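Side-chain contacts in hydrolase, haloacid dehalogenase-like family (Pseudomonas syringae pv. tomato, PDB 3S6J), which probably acts as a metal-dependent phosphatase of the haloacid dehalogenase family, perhaps on sugar phosphates, and binds calcium at what is probably its active site: residues 22-27 with 77-82; 16-21 with 122-127; 141-146 with 150-155. All coordinates share one frame; numbering follows the deposited sequence.

Contact 1 (22-27 with 77-82); sequences YQNVAA and EKHAQA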
loop_
_atom_site.group_PDB
_atom_site.type_symbol
_atom_site.label_atom_id
_atom_site.label_comp_id
_atom_site.label_asym_id
_atom_site.label_seq_id
_atom_site.Cartn_x
_atom_site.Cartn_y
_atom_site.Cartn_z
ATOM N N TYR E 22 -3.892 6.176 2.388
ATOM C CA TYR E 22 -2.558 6.624 2.053
ATOM C C TYR E 22 -2.217 7.945 2.758
ATOM O O TYR E 22 -1.046 8.213 3.072
ATOM C CB TYR E 22 -2.371 6.701 0.518
ATOM C CG TYR E 22 -2.345 5.313 -0.113
ATOM C CD1 TYR E 22 -3.522 4.582 -0.285
ATOM C CD2 TYR E 22 -1.144 4.716 -0.502
ATOM C CE1 TYR E 22 -3.509 3.310 -0.846
ATOM C CE2 TYR E 22 -1.128 3.436 -1.054
ATOM C CZ TYR E 22 -2.313 2.743 -1.217
ATOM O OH TYR E 22 -2.301 1.472 -1.739
ATOM N N GLN E 23 -3.238 8.758 3.023
ATOM C CA GLN E 23 -3.033 9.954 3.830
ATOM C C GLN E 23 -2.759 9.549 5.286
ATOM O O GLN E 23 -1.879 10.113 5.946
ATOM C CB GLN E 23 -4.226 10.916 3.717
ATOM C CG GLN E 23 -4.293 11.696 2.401
ATOM C CD GLN E 23 -4.739 10.847 1.211
ATOM O OE1 GLN E 23 -5.476 9.869 1.361
ATOM N NE2 GLN E 23 -4.300 11.230 0.023
ATOM N N ASN E 24 -3.502 8.551 5.769
ATOM C CA ASN E 24 -3.319 8.036 7.120
ATOM C C ASN E 24 -1.884 7.518 7.261
ATOM O O ASN E 24 -1.159 7.932 8.155
ATOM C CB ASN E 24 -4.361 6.954 7.438
ATOM C CG ASN E 24 -4.633 6.808 8.920
ATOM O OD1 ASN E 24 -3.917 7.361 9.745
ATOM N ND2 ASN E 24 -5.675 6.069 9.263
ATOM N N VAL E 25 -1.457 6.658 6.340
ATOM C CA VAL E 25 -0.075 6.183 6.325
ATOM C C VAL E 25 0.956 7.323 6.419
ATOM O O VAL E 25 1.867 7.284 7.250
ATOM C CB VAL E 25 0.223 5.288 5.076
ATOM C CG1 VAL E 25 1.650 4.781 5.122
ATOM C CG2 VAL E 25 -0.714 4.107 5.027
ATOM N N ALA E 26 0.813 8.333 5.572
ATOM C CA ALA E 26 1.765 9.443 5.531
ATOM C C ALA E 26 1.788 10.201 6.857
ATOM O O ALA E 26 2.860 10.562 7.365
ATOM C CB ALA E 26 1.427 10.376 4.379
ATOM N N ALA E 27 0.604 10.393 7.435
ATOM C CA ALA E 27 0.458 11.034 8.741
ATOM C C ALA E 27 1.155 10.249 9.856
ATOM O O ALA E 27 1.823 10.840 10.710
ATOM C CB ALA E 27 -1.022 11.241 9.077
ATOM N N GLU E 77 -1.192 12.866 18.879
ATOM C CA GLU E 77 -1.335 14.280 18.536
ATOM C C GLU E 77 -0.648 14.646 17.222
ATOM O O GLU E 77 -1.221 15.347 16.393
ATOM C CB GLU E 77 -0.820 15.187 19.667
ATOM C CG GLU E 77 -1.745 15.266 20.868
ATOM C CD GLU E 77 -1.338 16.355 21.875
ATOM O OE1 GLU E 77 -1.576 17.565 21.602
ATOM O OE2 GLU E 77 -0.789 15.997 22.947
ATOM N N LYS E 78 0.590 14.195 17.049
ATOM C CA LYS E 78 1.343 14.460 15.824
ATOM C C LYS E 78 0.605 13.915 14.622
ATOM O O LYS E 78 0.551 14.547 13.575
ATOM C CB LYS E 78 2.736 13.828 15.884
ATOM C CG LYS E 78 3.872 14.836 16.020
ATOM C CD LYS E 78 4.365 14.945 17.435
ATOM C CE LYS E 78 5.693 15.718 17.508
ATOM N NZ LYS E 78 5.662 16.995 16.704
ATOM N N HIS E 79 0.035 12.727 14.779
ATOM C CA HIS E 79 -0.736 12.107 13.706
ATOM C C HIS E 79 -1.978 12.926 13.339
ATOM O O HIS E 79 -2.191 13.216 12.169
ATOM C CB HIS E 79 -1.121 10.679 14.072
ATOM C CG HIS E 79 -2.100 10.058 13.124
ATOM N ND1 HIS E 79 -3.454 10.008 13.382
ATOM C CD2 HIS E 79 -1.916 9.440 11.940
ATOM C CE1 HIS E 79 -4.063 9.388 12.387
ATOM N NE2 HIS E 79 -3.157 9.043 11.493
ATOM N N ALA E 80 -2.785 13.313 14.327
ATOM C CA ALA E 80 -3.963 14.137 14.045
ATOM C C ALA E 80 -3.586 15.404 13.302
ATOM O O ALA E 80 -4.243 15.791 12.346
ATOM C CB ALA E 80 -4.698 14.492 15.319
ATOM N N GLN E 81 -2.517 16.050 13.747
ATOM C CA GLN E 81 -2.075 17.282 13.129
ATOM C C GLN E 81 -1.640 17.051 11.684
ATOM O O GLN E 81 -2.061 17.784 10.787
ATOM C CB GLN E 81 -0.972 17.934 13.964
ATOM C CG GLN E 81 -1.496 18.507 15.294
ATOM C CD GLN E 81 -0.506 18.405 16.452
ATOM O OE1 GLN E 81 0.709 18.580 16.280
ATOM N NE2 GLN E 81 -1.030 18.125 17.648
ATOM N N ALA E 82 -0.817 16.035 11.445
ATOM C CA ALA E 82 -0.383 15.758 10.077
ATOM C C ALA E 82 -1.574 15.394 9.196
ATOM O O ALA E 82 -1.625 15.777 8.029
ATOM C CB ALA E 82 0.682 14.675 10.034
#
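Asn24 and His79 meet between two helices of the cap region, with the amide and imidazole planes turned 38° apart. The carbonyl end of Asn24 lies at the edge of the His79 ring: His79 NE2 donates to Asn24 OD1, which sits near the ring plane. The modelled separation of NE2 and OD1, 2.5 Å, is short for such a bond, and its exact value is doubtful. Relative to the amide, the donor is somewhat tilted out of the carbonyl plane, while the bond itself is fairly straight, with an N-H...O angle of 154°. Both side chains swing to the same kind of position, CG opposite the backbone N, which carries their ends towards each other although neither CB points directly across. Next to the polar pair the helices close on small residues. Ala27 CB approaches the imidazole obliquely, 3.5 Å from His79 CD2, and lies 4.0 Å from Ala82 CB. The axes of segments 22-27 and 77-82 approach to 9.0 Å, at 133° between their directions. Trp28 stacks on the imidazole, adding a second restraint on its rotation.

Asn24 is gripped at both ends of its amide, since ND2 bonds to OD1 of the calcium ligand Asp14. Asn24 is thus a second-shell residue of the metal site, and His79 positions it from one shell further out.

Contact 2 (16-21 with 122-127); sequences TLTDSV and TINLKA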
loop_
_atom_site.group_PDB
_atom_site.type_symbol
_atom_site.label_atom_id
_atom_site.label_comp_id
_atom_site.label_asym_id
_atom_site.label_seq_id
_atom_site.Cartn_x
_atom_site.Cartn_y
_atom_site.Cartn_z
ATOM N N THR E 16 -12.447 2.527 2.600
ATOM C CA THR E 16 -13.591 1.706 2.248
ATOM C C THR E 16 -14.626 2.576 1.537
ATOM O O THR E 16 -15.101 2.219 0.450
ATOM C CB THR E 16 -14.192 1.028 3.506
ATOM O OG1 THR E 16 -13.249 0.083 4.056
ATOM C CG2 THR E 16 -15.517 0.331 3.184
ATOM N N LEU E 17 -14.962 3.720 2.140
ATOM C CA LEU E 17 -15.829 4.706 1.487
ATOM C C LEU E 17 -15.058 5.953 0.995
ATOM O O LEU E 17 -15.434 6.565 0.002
ATOM C CB LEU E 17 -17.005 5.106 2.389
ATOM C CG LEU E 17 -17.934 3.977 2.833
ATOM C CD1 LEU E 17 -18.855 4.402 3.996
ATOM C CD2 LEU E 17 -18.738 3.425 1.662
ATOM N N THR E 18 -13.981 6.316 1.691
ATOM C CA THR E 18 -13.136 7.417 1.259
ATOM C C THR E 18 -11.723 6.941 0.976
ATOM O O THR E 18 -11.186 6.079 1.694
ATOM C CB THR E 18 -13.039 8.541 2.327
ATOM O OG1 THR E 18 -12.710 7.969 3.598
ATOM C CG2 THR E 18 -14.343 9.302 2.429
ATOM N N ASP E 19 -11.102 7.539 -0.039
ATOM C CA ASP E 19 -9.729 7.201 -0.409
ATOM C C ASP E 19 -8.724 7.900 0.513
ATOM O O ASP E 19 -8.071 8.877 0.121
ATOM C CB ASP E 19 -9.477 7.558 -1.868
ATOM C CG ASP E 19 -8.199 6.968 -2.399
ATOM O OD1 ASP E 19 -7.492 6.283 -1.625
ATOM O OD2 ASP E 19 -7.906 7.194 -3.602
ATOM N N SER E 20 -8.596 7.393 1.735
ATOM C CA SER E 20 -7.825 8.097 2.755
ATOM C C SER E 20 -6.750 7.290 3.493
ATOM O O SER E 20 -6.028 7.847 4.314
ATOM C CB SER E 20 -8.764 8.750 3.771
ATOM O OG SER E 20 -9.705 7.828 4.264
ATOM N N VAL E 21 -6.622 6.004 3.184
ATOM C CA VAL E 21 -5.602 5.178 3.818
ATOM C C VAL E 21 -4.193 5.733 3.604
ATOM O O VAL E 21 -3.394 5.750 4.515
ATOM C CB VAL E 21 -5.655 3.713 3.300
ATOM C CG1 VAL E 21 -4.419 2.952 3.735
ATOM C CG2 VAL E 21 -6.930 2.997 3.776
ATOM N N THR E 122 -14.555 12.951 11.142
ATOM C CA THR E 122 -15.237 14.145 10.626
ATOM C C THR E 122 -14.656 14.579 9.286
ATOM O O THR E 122 -15.383 14.989 8.382
ATOM C CB THR E 122 -15.173 15.328 11.616
ATOM O OG1 THR E 122 -15.790 14.954 12.857
ATOM C CG2 THR E 122 -15.904 16.520 11.035
ATOM N N ILE E 123 -13.337 14.477 9.161
ATOM C CA ILE E 123 -12.652 14.814 7.921
ATOM C C ILE E 123 -13.097 13.929 6.745
ATOM O O ILE E 123 -13.442 14.433 5.671
ATOM C CB ILE E 123 -11.118 14.750 8.096
ATOM C CG1 ILE E 123 -10.639 15.941 8.938
ATOM C CG2 ILE E 123 -10.416 14.692 6.741
ATOM C CD1 ILE E 123 -9.312 15.729 9.647
ATOM N N ASN E 124 -13.098 12.614 6.934
ATOM C CA ASN E 124 -13.428 11.739 5.816
ATOM C C ASN E 124 -14.878 11.913 5.374
ATOM O O ASN E 124 -15.184 11.846 4.192
ATOM C CB ASN E 124 -13.141 10.283 6.163
ATOM C CG ASN E 124 -11.711 10.063 6.605
ATOM O OD1 ASN E 124 -11.447 9.391 7.608
ATOM N ND2 ASN E 124 -10.778 10.622 5.858
ATOM N N LEU E 125 -15.762 12.142 6.341
ATOM C CA LEU E 125 -17.187 12.301 6.080
ATOM C C LEU E 125 -17.486 13.487 5.163
ATOM O O LEU E 125 -18.419 13.441 4.368
ATOM C CB LEU E 125 -17.944 12.472 7.395
ATOM C CG LEU E 125 -18.009 11.298 8.370
ATOM C CD1 LEU E 125 -18.556 11.768 9.696
ATOM C CD2 LEU E 125 -18.869 10.191 7.823
ATOM N N LYS E 126 -16.702 14.554 5.289
ATOM C CA LYS E 126 -16.815 15.696 4.382
ATOM C C LYS E 126 -16.713 15.244 2.922
ATOM O O LYS E 126 -17.476 15.695 2.068
ATOM C CB LYS E 126 -15.724 16.733 4.671
ATOM C CG LYS E 126 -15.529 17.065 6.147
ATOM C CD LYS E 126 -16.545 18.087 6.635
ATOM C CE LYS E 126 -16.178 18.628 8.016
ATOM N NZ LYS E 126 -16.960 19.854 8.367
ATOM N N ALA E 127 -15.765 14.355 2.634
ATOM C CA ALA E 127 -15.560 13.900 1.267
ATOM C C ALA E 127 -16.794 13.194 0.728
ATOM O O ALA E 127 -16.972 13.085 -0.471
ATOM C CB ALA E 127 -14.351 12.984 1.183
#
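Thr18 projects from a short, weakly bonded strand straight at helix 118-127, its side chain crossing that of Asn124 at about a right angle. From CB, which points to the helix, the two branches divide the work. The methyl CG2 reaches the helix backbone, 3.2 Å from Asn124 O, and also packs on Ala127 CB at 3.9 Å. The hydroxyl OG1 lies against the base of the asparagine, 3.5 Å from Asn124 CB, and makes its hydrogen bond within its own segment, donating to Ser20 OG over 3.1 Å. With chi1 near 50°, OG1 is held between the backbone N and the carbonyl carbon, leaving the methyl to face the helix.

Further along, Ser20 covers the amide end of Asn124: Ser20 CB lies 3.5 Å from Asn124 ND2, and Ser20 OG is 3.4 Å from the same nitrogen at an angle too poor for a bond. Each of these polar ends has its main partner elsewhere. Asn124 ND2 bonds to the hydroxyl of Tyr83, on helix 69-85, and Ser20 OG bonds to OD2 of the calcium ligand Asp14.

Across the interface, then, cohesion comes from van der Waals packing of largely buried groups. No hydrogen bond crosses between the segments; each side has its own, an arrangement consistent with Thr18 steadying Ser20, which in turn holds the Asp14 carboxylate.

Contact 3 (141-146 with 150-155); sequences DDVSYG and PDLFLA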
loop_
_atom_site.group_PDB
_atom_site.type_symbol
_atom_site.label_atom_id
_atom_site.label_comp_id
_atom_site.label_asym_id
_atom_site.label_seq_id
_atom_site.Cartn_x
_atom_site.Cartn_y
_atom_site.Cartn_z
ATOM N N ASP E 141 -13.893 6.661 20.020
ATOM C CA ASP E 141 -14.326 7.349 21.228
ATOM C C ASP E 141 -15.623 6.760 21.786
ATOM O O ASP E 141 -16.065 7.132 22.872
ATOM C CB ASP E 141 -14.498 8.842 20.949
ATOM C CG ASP E 141 -13.230 9.487 20.393
ATOM O OD1 ASP E 141 -12.118 9.154 20.874
ATOM O OD2 ASP E 141 -13.345 10.338 19.480
ATOM N N ASP E 142 -16.233 5.831 21.058
ATOM C CA ASP E 142 -17.505 5.263 21.492
ATOM C C ASP E 142 -17.341 3.940 22.201
ATOM O O ASP E 142 -18.296 3.419 22.760
ATOM C CB ASP E 142 -18.452 5.083 20.304
ATOM C CG ASP E 142 -18.895 6.390 19.731
ATOM O OD1 ASP E 142 -19.222 7.287 20.535
ATOM O OD2 ASP E 142 -18.894 6.539 18.488
ATOM N N VAL E 143 -16.131 3.394 22.178
ATOM C CA VAL E 143 -15.897 2.058 22.708
ATOM C C VAL E 143 -14.580 1.999 23.473
ATOM O O VAL E 143 -13.805 2.959 23.468
ATOM C CB VAL E 143 -15.865 1.008 21.572
ATOM C CG1 VAL E 143 -17.243 0.863 20.934
ATOM C CG2 VAL E 143 -14.835 1.392 20.540
ATOM N N SER E 144 -14.326 0.873 24.133
ATOM C CA SER E 144 -13.071 0.683 24.850
ATOM C C SER E 144 -11.962 0.273 23.887
ATOM O O SER E 144 -10.813 0.679 24.028
ATOM C CB SER E 144 -13.220 -0.392 25.939
ATOM O OG SER E 144 -14.368 -0.187 26.751
ATOM N N TYR E 145 -12.312 -0.541 22.902
ATOM C CA TYR E 145 -11.307 -1.188 22.068
ATOM C C TYR E 145 -11.621 -0.999 20.598
ATOM O O TYR E 145 -12.784 -1.040 20.185
ATOM C CB TYR E 145 -11.232 -2.681 22.421
ATOM C CG TYR E 145 -10.960 -2.921 23.892
ATOM C CD1 TYR E 145 -9.727 -2.607 24.443
ATOM C CD2 TYR E 145 -11.942 -3.450 24.730
ATOM C CE1 TYR E 145 -9.465 -2.820 25.789
ATOM C CE2 TYR E 145 -11.696 -3.667 26.079
ATOM C CZ TYR E 145 -10.453 -3.344 26.608
ATOM O OH TYR E 145 -10.181 -3.548 27.958
ATOM N N GLY E 146 -10.579 -0.780 19.807
ATOM C CA GLY E 146 -10.744 -0.626 18.381
ATOM C C GLY E 146 -10.533 -1.953 17.695
ATOM O O GLY E 146 -10.309 -2.985 18.341
ATOM N N PRO E 150 -14.138 -6.740 18.385
ATOM C CA PRO E 150 -15.485 -6.680 17.808
ATOM C C PRO E 150 -16.309 -5.509 18.347
ATOM O O PRO E 150 -17.434 -5.289 17.881
ATOM C CB PRO E 150 -16.127 -7.994 18.276
ATOM C CG PRO E 150 -15.008 -8.847 18.749
ATOM C CD PRO E 150 -13.953 -7.926 19.235
ATOM N N ASP E 151 -15.765 -4.785 19.316
ATOM C CA ASP E 151 -16.497 -3.708 19.972
ATOM C C ASP E 151 -17.245 -2.800 19.023
ATOM O O ASP E 151 -18.459 -2.626 19.159
ATOM C CB ASP E 151 -15.563 -2.863 20.833
ATOM C CG ASP E 151 -15.682 -3.193 22.300
ATOM O OD1 ASP E 151 -16.221 -4.282 22.608
ATOM O OD2 ASP E 151 -15.250 -2.363 23.137
ATOM N N LEU E 152 -16.514 -2.199 18.086
ATOM C CA LEU E 152 -17.095 -1.236 17.161
ATOM C C LEU E 152 -18.299 -1.798 16.383
ATOM O O LEU E 152 -19.292 -1.096 16.179
ATOM C CB LEU E 152 -16.047 -0.714 16.166
ATOM C CG LEU E 152 -15.247 0.583 16.380
ATOM C CD1 LEU E 152 -15.910 1.547 17.345
ATOM C CD2 LEU E 152 -13.843 0.294 16.815
ATOM N N PHE E 153 -18.201 -3.040 15.919
ATOM C CA PHE E 153 -19.235 -3.594 15.057
ATOM C C PHE E 153 -20.479 -3.913 15.861
ATOM O O PHE E 153 -21.600 -3.758 15.380
ATOM C CB PHE E 153 -18.728 -4.836 14.319
ATOM C CG PHE E 153 -17.635 -4.544 13.312
ATOM C CD1 PHE E 153 -17.478 -3.270 12.791
ATOM C CD2 PHE E 153 -16.782 -5.545 12.875
ATOM C CE1 PHE E 153 -16.481 -2.995 11.865
ATOM C CE2 PHE E 153 -15.785 -5.275 11.941
ATOM C CZ PHE E 153 -15.636 -4.001 11.443
ATOM N N LEU E 154 -20.258 -4.378 17.089
ATOM C CA LEU E 154 -21.330 -4.674 18.028
ATOM C C LEU E 154 -22.100 -3.403 18.372
ATOM O O LEU E 154 -23.328 -3.404 18.390
ATOM C CB LEU E 154 -20.758 -5.316 19.303
ATOM C CG LEU E 154 -20.041 -6.657 19.071
ATOM C CD1 LEU E 154 -19.410 -7.193 20.326
ATOM C CD2 LEU E 154 -20.998 -7.684 18.463
ATOM N N ALA E 155 -21.372 -2.322 18.646
ATOM C CA ALA E 155 -21.996 -1.036 18.935
ATOM C C ALA E 155 -22.769 -0.534 17.721
ATOM O O ALA E 155 -23.816 0.083 17.858
ATOM C CB ALA E 155 -20.952 -0.004 19.381
#
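A loop packs here against the first turn of the helix that follows it: residues 141-146, after strand 137-138, fold back on helix 151-160, with an apolar patch beside a carboxylate weakly bonded to one backbone N-H. Val143 and Leu152 cross at about a right angle. Val143 places CG1 anti to its carbonyl carbon and CG2 between N and C, which sets one methyl at Ala155 and the other at Leu152. CG1 rests 4.1 Å from Ala155 CB. Val143 CG2 is modelled 3.4 Å from Leu152 CD1, a tightness that is doubtful because the leucine torsions are unusual (chi1 -95°). Leu152 forks around the loop: while CD1 takes the valine, CD2 lies 3.6 Å from Gly146 CA, where no side chain intervenes.

Asp151 runs past Val143 in the opposite direction, and its OD2 receives the weak hydrogen bond from Tyr145 N at 3.5 Å, with an N-H...O angle of 145°. Its CB packs 3.4 Å from Tyr145 O. The carboxylate and the phenol ring are inclined by 45°, and OD2 approaches the ring obliquely, 3.8 Å from Tyr145 CD2. Ser144 CB lies on one face of that ring.

Leu152 and Ala155 also touch Val138, so the patch continues to the outermost strand of the parallel sheet within this chain. The arrangement belongs to a strand-loop-helix unit of the Rossmann-like core domain of haloacid dehalogenase-type hydrolases.

In the fold
Along the chain, contact 2 spans contact 1: segment 16-21 runs directly into helix 21-34, and both segments 22-27 and 77-82 come before helix 118-127 returns to strand 18-19. Contact 3 follows both. Contacts 1 and 2 have centres 13 Å apart, whereas the centre of contact 3 lies 22 Å from that of contact 1 and 19 Å from that of contact 2, touching neither. Contact 1 joins two helices of the mostly helical insertion; contacts 2 and 3 belong to the core around the parallel sheet. Contacts 1 and 2 both lead to the calcium ligand Asp14, and so connect cap and core at the metal site; contact 3 lies further from the bound calcium, its Leu152 side chain about 11 Å away.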